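Local coordinates for protein immunoreactive 84kD antigen PG93 (Porphyromonas gingivalis, PDB 5M11) that serves as an essential surface component of the type IX secretion system of this oral bacterium and binds calcium and zinc ions, at residues D315-Y327 / L637-G651. Residues are numbered along the deposited sequence; the frame is centred on the assembly and turned at random.
Sequences DFYEMRFSHGRLY and LSLALNDDNGLLYIG. With ZN (zinc ion), chain J; ZN (zinc ion), chain F; ZN (zinc ion), chain H; GOL (glycerol), chain R.
Phe321 lies between Asn642 and its own hairpin: CB of Asn642 sits over one ring face, 3.9 Å from the ring centroid in a CH-pi contact, and the carbonyl oxygen of Arg325 covers the opposite face. The Asn642 amide is tilted by 24° from the ring plane, with CG 3.5 Å from Phe321 CZ. With CG anti to the backbone N (chi1 -158°), the Phe321 ring also reaches Tyr649; the planes are nearly parallel but slid apart, so that CE1 of Phe321 meets CE2 of Tyr649 at 3.6 Å with little overlap. Next to this pair, CD1 of Leu326 touches both Ala640 CB (3.7 Å) and the Tyr649 ring. Further along, the bend at chi3 brings Met319 CE down onto the backbone, 3.5 Å from Gly651 N. Ser638 OG gives its proton to the Phe316 carbonyl oxygen (2.7 Å), approaching from above the carbonyl plane. Glycerol O2 lies within hydrogen-bonding distance of both Met319 O and Leu639 O, while Glu318 OE1 binds a zinc ion. Strands 318-322 and 637-642 run at 9° to each other in separate four-stranded antiparallel sheets, packed face to face as are neighbouring blades of a beta-propeller.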
loop_
_atom_site.group_PDB
_atom_site.type_symbol
_atom_site.label_atom_id
_atom_site.label_comp_id
_atom_site.label_asym_id
_atom_site.label_seq_id
_atom_site.Cartn_x
_atom_site.Cartn_y
_atom_site.Cartn_z
ATOM N N ASP A 315 0.194 -0.464 -5.907
ATOM C CA ASP A 315 1.632 -0.357 -6.188
ATOM C C ASP A 315 2.040 1.063 -6.625
ATOM O O ASP A 315 1.650 1.534 -7.682
ATOM C CB ASP A 315 2.064 -1.395 -7.239
ATOM C CG ASP A 315 1.671 -2.842 -6.988
ATOM O OD1 ASP A 315 0.811 -3.090 -6.115
ATOM O OD2 ASP A 315 2.175 -3.723 -7.708
ATOM N N PHE A 316 2.825 1.747 -5.787
ATOM C CA PHE A 316 3.255 3.117 -6.045
ATOM C C PHE A 316 4.781 3.169 -5.990
ATOM O O PHE A 316 5.381 3.697 -5.045
ATOM C CB PHE A 316 2.558 4.107 -5.077
ATOM C CG PHE A 316 1.053 4.083 -5.270
ATOM C CD1 PHE A 316 0.424 5.039 -6.060
ATOM C CD2 PHE A 316 0.279 3.044 -4.742
ATOM C CE1 PHE A 316 -0.949 4.963 -6.312
ATOM C CE2 PHE A 316 -1.082 2.952 -5.022
ATOM C CZ PHE A 316 -1.690 3.918 -5.793
ATOM N N TYR A 317 5.401 2.550 -7.020
ATOM C CA TYR A 317 6.839 2.489 -7.229
ATOM C C TYR A 317 7.333 3.914 -7.450
ATOM O O TYR A 317 8.307 4.344 -6.827
ATOM C CB TYR A 317 7.172 1.570 -8.431
ATOM C CG TYR A 317 8.651 1.518 -8.734
ATOM C CD1 TYR A 317 9.489 0.627 -8.070
ATOM C CD2 TYR A 317 9.233 2.422 -9.626
ATOM C CE1 TYR A 317 10.865 0.625 -8.289
ATOM C CE2 TYR A 317 10.611 2.449 -9.831
ATOM C CZ TYR A 317 11.423 1.536 -9.171
ATOM O OH TYR A 317 12.784 1.529 -9.390
ATOM N N GLU A 318 6.657 4.634 -8.351
ATOM C CA GLU A 318 6.973 6.015 -8.663
ATOM C C GLU A 318 5.656 6.783 -8.782
ATOM O O GLU A 318 4.667 6.236 -9.263
ATOM C CB GLU A 318 7.868 6.134 -9.925
ATOM C CG GLU A 318 8.227 7.561 -10.373
ATOM C CD GLU A 318 9.357 8.373 -9.742
ATOM O OE1 GLU A 318 9.974 7.917 -8.750
ATOM O OE2 GLU A 318 9.604 9.498 -10.239
ATOM N N MET A 319 5.642 8.013 -8.241
ATOM C CA MET A 319 4.528 8.951 -8.246
ATOM C C MET A 319 5.008 10.356 -8.551
ATOM O O MET A 319 6.101 10.729 -8.133
ATOM C CB MET A 319 3.814 9.009 -6.890
ATOM C CG MET A 319 3.158 7.762 -6.407
ATOM S SD MET A 319 2.063 8.302 -5.064
ATOM C CE MET A 319 3.208 8.719 -3.790
ATOM N N ARG A 320 4.156 11.168 -9.178
ATOM C CA ARG A 320 4.412 12.576 -9.492
ATOM C C ARG A 320 3.109 13.341 -9.268
ATOM O O ARG A 320 2.045 12.767 -9.483
ATOM C CB ARG A 320 4.900 12.744 -10.969
ATOM C CG ARG A 320 6.294 12.181 -11.344
ATOM C CD ARG A 320 7.488 12.960 -10.775
ATOM N NE ARG A 320 7.398 14.404 -11.040
ATOM C CZ ARG A 320 8.141 15.349 -10.460
ATOM N NH1 ARG A 320 9.066 15.024 -9.559
ATOM N NH2 ARG A 320 7.969 16.626 -10.780
ATOM N N PHE A 321 3.162 14.617 -8.855
ATOM C CA PHE A 321 1.931 15.408 -8.734
ATOM C C PHE A 321 2.017 16.626 -9.646
ATOM O O PHE A 321 2.859 17.491 -9.423
ATOM C CB PHE A 321 1.619 15.826 -7.296
ATOM C CG PHE A 321 0.154 16.144 -7.122
ATOM C CD1 PHE A 321 -0.757 15.147 -6.803
ATOM C CD2 PHE A 321 -0.324 17.432 -7.325
ATOM C CE1 PHE A 321 -2.117 15.436 -6.675
ATOM C CE2 PHE A 321 -1.689 17.712 -7.224
ATOM C CZ PHE A 321 -2.573 16.716 -6.893
ATOM N N SER A 322 1.183 16.667 -10.702
ATOM C CA SER A 322 1.159 17.774 -11.667
ATOM C C SER A 322 -0.272 18.111 -12.099
ATOM O O SER A 322 -1.118 17.231 -12.118
ATOM C CB SER A 322 1.990 17.447 -12.913
ATOM O OG SER A 322 3.076 16.565 -12.685
ATOM N N HIS A 323 -0.519 19.371 -12.478
ATOM C CA HIS A 323 -1.793 19.884 -12.989
ATOM C C HIS A 323 -3.022 19.396 -12.191
ATOM O O HIS A 323 -4.035 19.029 -12.804
ATOM C CB HIS A 323 -1.970 19.534 -14.485
ATOM C CG HIS A 323 -0.829 19.934 -15.380
ATOM N ND1 HIS A 323 -0.391 21.245 -15.459
ATOM C CD2 HIS A 323 -0.096 19.180 -16.232
ATOM C CE1 HIS A 323 0.596 21.243 -16.341
ATOM N NE2 HIS A 323 0.808 20.022 -16.832
ATOM N N GLY A 324 -2.906 19.422 -10.848
ATOM C CA GLY A 324 -3.922 18.977 -9.887
ATOM C C GLY A 324 -4.290 17.501 -9.981
ATOM O O GLY A 324 -5.406 17.112 -9.615
ATOM N N ARG A 325 -3.354 16.670 -10.488
ATOM C CA ARG A 325 -3.501 15.238 -10.703
ATOM C C ARG A 325 -2.301 14.489 -10.180
ATOM O O ARG A 325 -1.174 15.005 -10.208
ATOM C CB ARG A 325 -3.637 14.929 -12.208
ATOM C CG ARG A 325 -5.045 14.948 -12.734
ATOM C CD ARG A 325 -5.081 15.021 -14.247
ATOM N NE ARG A 325 -6.456 15.155 -14.732
ATOM C CZ ARG A 325 -7.052 16.312 -15.008
ATOM N NH1 ARG A 325 -6.389 17.456 -14.882
ATOM N NH2 ARG A 325 -8.313 16.335 -15.418
ATOM N N LEU A 326 -2.536 13.242 -9.738
ATOM C CA LEU A 326 -1.484 12.337 -9.293
ATOM C C LEU A 326 -1.212 11.382 -10.441
ATOM O O LEU A 326 -2.149 10.930 -11.085
ATOM C CB LEU A 326 -1.900 11.594 -8.004
ATOM C CG LEU A 326 -0.917 10.575 -7.400
ATOM C CD1 LEU A 326 0.107 11.242 -6.520
ATOM C CD2 LEU A 326 -1.655 9.534 -6.589
ATOM N N TYR A 327 0.059 11.123 -10.727
ATOM C CA TYR A 327 0.505 10.200 -11.764
ATOM C C TYR A 327 1.313 9.129 -11.059
ATOM O O TYR A 327 2.233 9.459 -10.320
ATOM C CB TYR A 327 1.322 10.932 -12.863
ATOM C CG TYR A 327 0.576 12.028 -13.604
ATOM C CD1 TYR A 327 0.111 11.829 -14.899
ATOM C CD2 TYR A 327 0.356 13.273 -13.015
ATOM C CE1 TYR A 327 -0.569 12.833 -15.585
ATOM C CE2 TYR A 327 -0.327 14.283 -13.691
ATOM C CZ TYR A 327 -0.786 14.056 -14.976
ATOM O OH TYR A 327 -1.454 15.055 -15.634
ATOM N N LEU A 637 7.740 3.822 -0.470
ATOM C CA LEU A 637 8.387 3.718 -1.777
ATOM C C LEU A 637 8.435 5.043 -2.531
ATOM O O LEU A 637 9.389 5.276 -3.284
ATOM C CB LEU A 637 7.638 2.666 -2.623
ATOM C CG LEU A 637 8.152 1.225 -2.508
ATOM C CD1 LEU A 637 7.790 0.590 -1.172
ATOM C CD2 LEU A 637 7.636 0.380 -3.643
ATOM N N SER A 638 7.384 5.890 -2.349
ATOM C CA SER A 638 7.236 7.181 -3.016
ATOM C C SER A 638 6.441 8.217 -2.191
ATOM O O SER A 638 5.740 7.875 -1.237
ATOM C CB SER A 638 6.558 6.987 -4.368
ATOM O OG SER A 638 5.331 6.289 -4.245
ATOM N N LEU A 639 6.574 9.494 -2.595
ATOM C CA LEU A 639 5.910 10.697 -2.088
ATOM C C LEU A 639 5.462 11.618 -3.278
ATOM O O LEU A 639 6.004 11.516 -4.393
ATOM C CB LEU A 639 6.839 11.485 -1.131
ATOM C CG LEU A 639 7.167 10.902 0.252
ATOM C CD1 LEU A 639 8.070 11.829 1.021
ATOM C CD2 LEU A 639 5.907 10.582 1.076
ATOM N N ALA A 640 4.455 12.488 -3.035
ATOM C CA ALA A 640 3.898 13.482 -3.972
ATOM C C ALA A 640 3.069 14.409 -3.168
ATOM O O ALA A 640 2.379 13.958 -2.262
ATOM C CB ALA A 640 3.063 12.826 -5.063
ATOM N N LEU A 641 3.137 15.698 -3.446
ATOM C CA LEU A 641 2.429 16.683 -2.648
ATOM C C LEU A 641 1.560 17.603 -3.501
ATOM O O LEU A 641 2.031 18.176 -4.489
ATOM C CB LEU A 641 3.491 17.488 -1.878
ATOM C CG LEU A 641 3.068 18.659 -1.014
ATOM C CD1 LEU A 641 2.420 18.180 0.256
ATOM C CD2 LEU A 641 4.252 19.499 -0.686
ATOM N N ASN A 642 0.296 17.760 -3.082
ATOM C CA ASN A 642 -0.674 18.651 -3.701
ATOM C C ASN A 642 -0.532 19.990 -2.990
ATOM O O ASN A 642 -1.182 20.233 -1.968
ATOM C CB ASN A 642 -2.082 18.050 -3.586
ATOM C CG ASN A 642 -3.207 18.831 -4.237
ATOM O OD1 ASN A 642 -3.083 19.995 -4.644
ATOM N ND2 ASN A 642 -4.366 18.202 -4.302
ATOM N N ASP A 643 0.359 20.847 -3.508
ATOM C CA ASP A 643 0.705 22.148 -2.915
ATOM C C ASP A 643 -0.508 23.076 -2.729
ATOM O O ASP A 643 -0.451 23.961 -1.875
ATOM C CB ASP A 643 1.789 22.864 -3.736
ATOM C CG ASP A 643 3.034 22.021 -3.983
ATOM O OD1 ASP A 643 3.993 22.120 -3.174
ATOM O OD2 ASP A 643 3.051 21.257 -4.988
ATOM N N ASP A 644 -1.609 22.830 -3.460
ATOM C CA ASP A 644 -2.815 23.642 -3.418
ATOM C C ASP A 644 -3.744 23.339 -2.237
ATOM O O ASP A 644 -4.380 24.275 -1.730
ATOM C CB ASP A 644 -3.596 23.481 -4.713
ATOM C CG ASP A 644 -4.706 24.489 -4.831
ATOM O OD1 ASP A 644 -4.395 25.692 -5.034
ATOM O OD2 ASP A 644 -5.884 24.097 -4.630
ATOM N N ASN A 645 -3.894 22.056 -1.843
ATOM C CA ASN A 645 -4.787 21.732 -0.725
ATOM C C ASN A 645 -4.022 21.064 0.428
ATOM O O ASN A 645 -4.634 20.598 1.396
ATOM C CB ASN A 645 -5.969 20.873 -1.184
ATOM C CG ASN A 645 -5.668 19.435 -1.546
ATOM O OD1 ASN A 645 -4.519 18.946 -1.485
ATOM N ND2 ASN A 645 -6.722 18.724 -1.926
ATOM N N GLY A 646 -2.699 21.016 0.297
ATOM C CA GLY A 646 -1.804 20.489 1.313
ATOM C C GLY A 646 -1.827 18.994 1.492
ATOM O O GLY A 646 -1.266 18.505 2.469
ATOM N N LEU A 647 -2.439 18.240 0.572
ATOM C CA LEU A 647 -2.461 16.789 0.741
ATOM C C LEU A 647 -1.191 16.134 0.227
ATOM O O LEU A 647 -0.898 16.206 -0.976
ATOM C CB LEU A 647 -3.691 16.134 0.076
ATOM C CG LEU A 647 -4.989 16.209 0.863
ATOM C CD1 LEU A 647 -6.149 15.891 -0.009
ATOM C CD2 LEU A 647 -4.961 15.294 2.061
ATOM N N LEU A 648 -0.454 15.471 1.139
ATOM C CA LEU A 648 0.736 14.693 0.797
ATOM C C LEU A 648 0.304 13.254 0.526
ATOM O O LEU A 648 -0.308 12.622 1.403
ATOM C CB LEU A 648 1.820 14.744 1.909
ATOM C CG LEU A 648 3.117 13.908 1.677
ATOM C CD1 LEU A 648 4.023 14.530 0.607
ATOM C CD2 LEU A 648 3.911 13.796 2.949
ATOM N N TYR A 649 0.601 12.747 -0.692
ATOM C CA TYR A 649 0.323 11.363 -1.105
ATOM C C TYR A 649 1.508 10.491 -0.665
ATOM O O TYR A 649 2.665 10.862 -0.890
ATOM C CB TYR A 649 0.052 11.278 -2.619
ATOM C CG TYR A 649 -1.258 11.916 -3.015
ATOM C CD1 TYR A 649 -2.419 11.161 -3.114
ATOM C CD2 TYR A 649 -1.352 13.287 -3.222
ATOM C CE1 TYR A 649 -3.644 11.755 -3.421
ATOM C CE2 TYR A 649 -2.571 13.895 -3.509
ATOM C CZ TYR A 649 -3.715 13.125 -3.625
ATOM O OH TYR A 649 -4.911 13.723 -3.968
ATOM N N ILE A 650 1.228 9.396 0.046
ATOM C CA ILE A 650 2.265 8.524 0.610
ATOM C C ILE A 650 2.100 7.154 0.005
ATOM O O ILE A 650 1.133 6.467 0.322
ATOM C CB ILE A 650 2.193 8.490 2.183
ATOM C CG1 ILE A 650 2.205 9.919 2.810
ATOM C CG2 ILE A 650 3.278 7.605 2.796
ATOM C CD1 ILE A 650 1.346 10.076 4.122
ATOM N N GLY A 651 3.019 6.785 -0.877
ATOM C CA GLY A 651 2.995 5.474 -1.499
ATOM C C GLY A 651 3.704 4.463 -0.629
ATOM O O GLY A 651 4.920 4.311 -0.752
HETATM ZN ZN ZN J . -2.009 22.480 -15.559
HETATM ZN ZN ZN F . 9.733 9.939 -7.589
HETATM ZN ZN ZN H . 1.912 -5.787 -7.992
HETATM C C1 GOL R . 10.005 12.784 -6.467
HETATM O O1 GOL R . 10.682 11.720 -7.113
HETATM C C2 GOL R . 8.520 12.670 -6.706
HETATM O O2 GOL R . 8.054 11.445 -6.140
HETATM C C3 GOL R . 7.757 13.838 -6.123
HETATM O O3 GOL R . 6.695 14.252 -6.979
HETATM O O HOH W 1 11.532 8.787 -6.642
#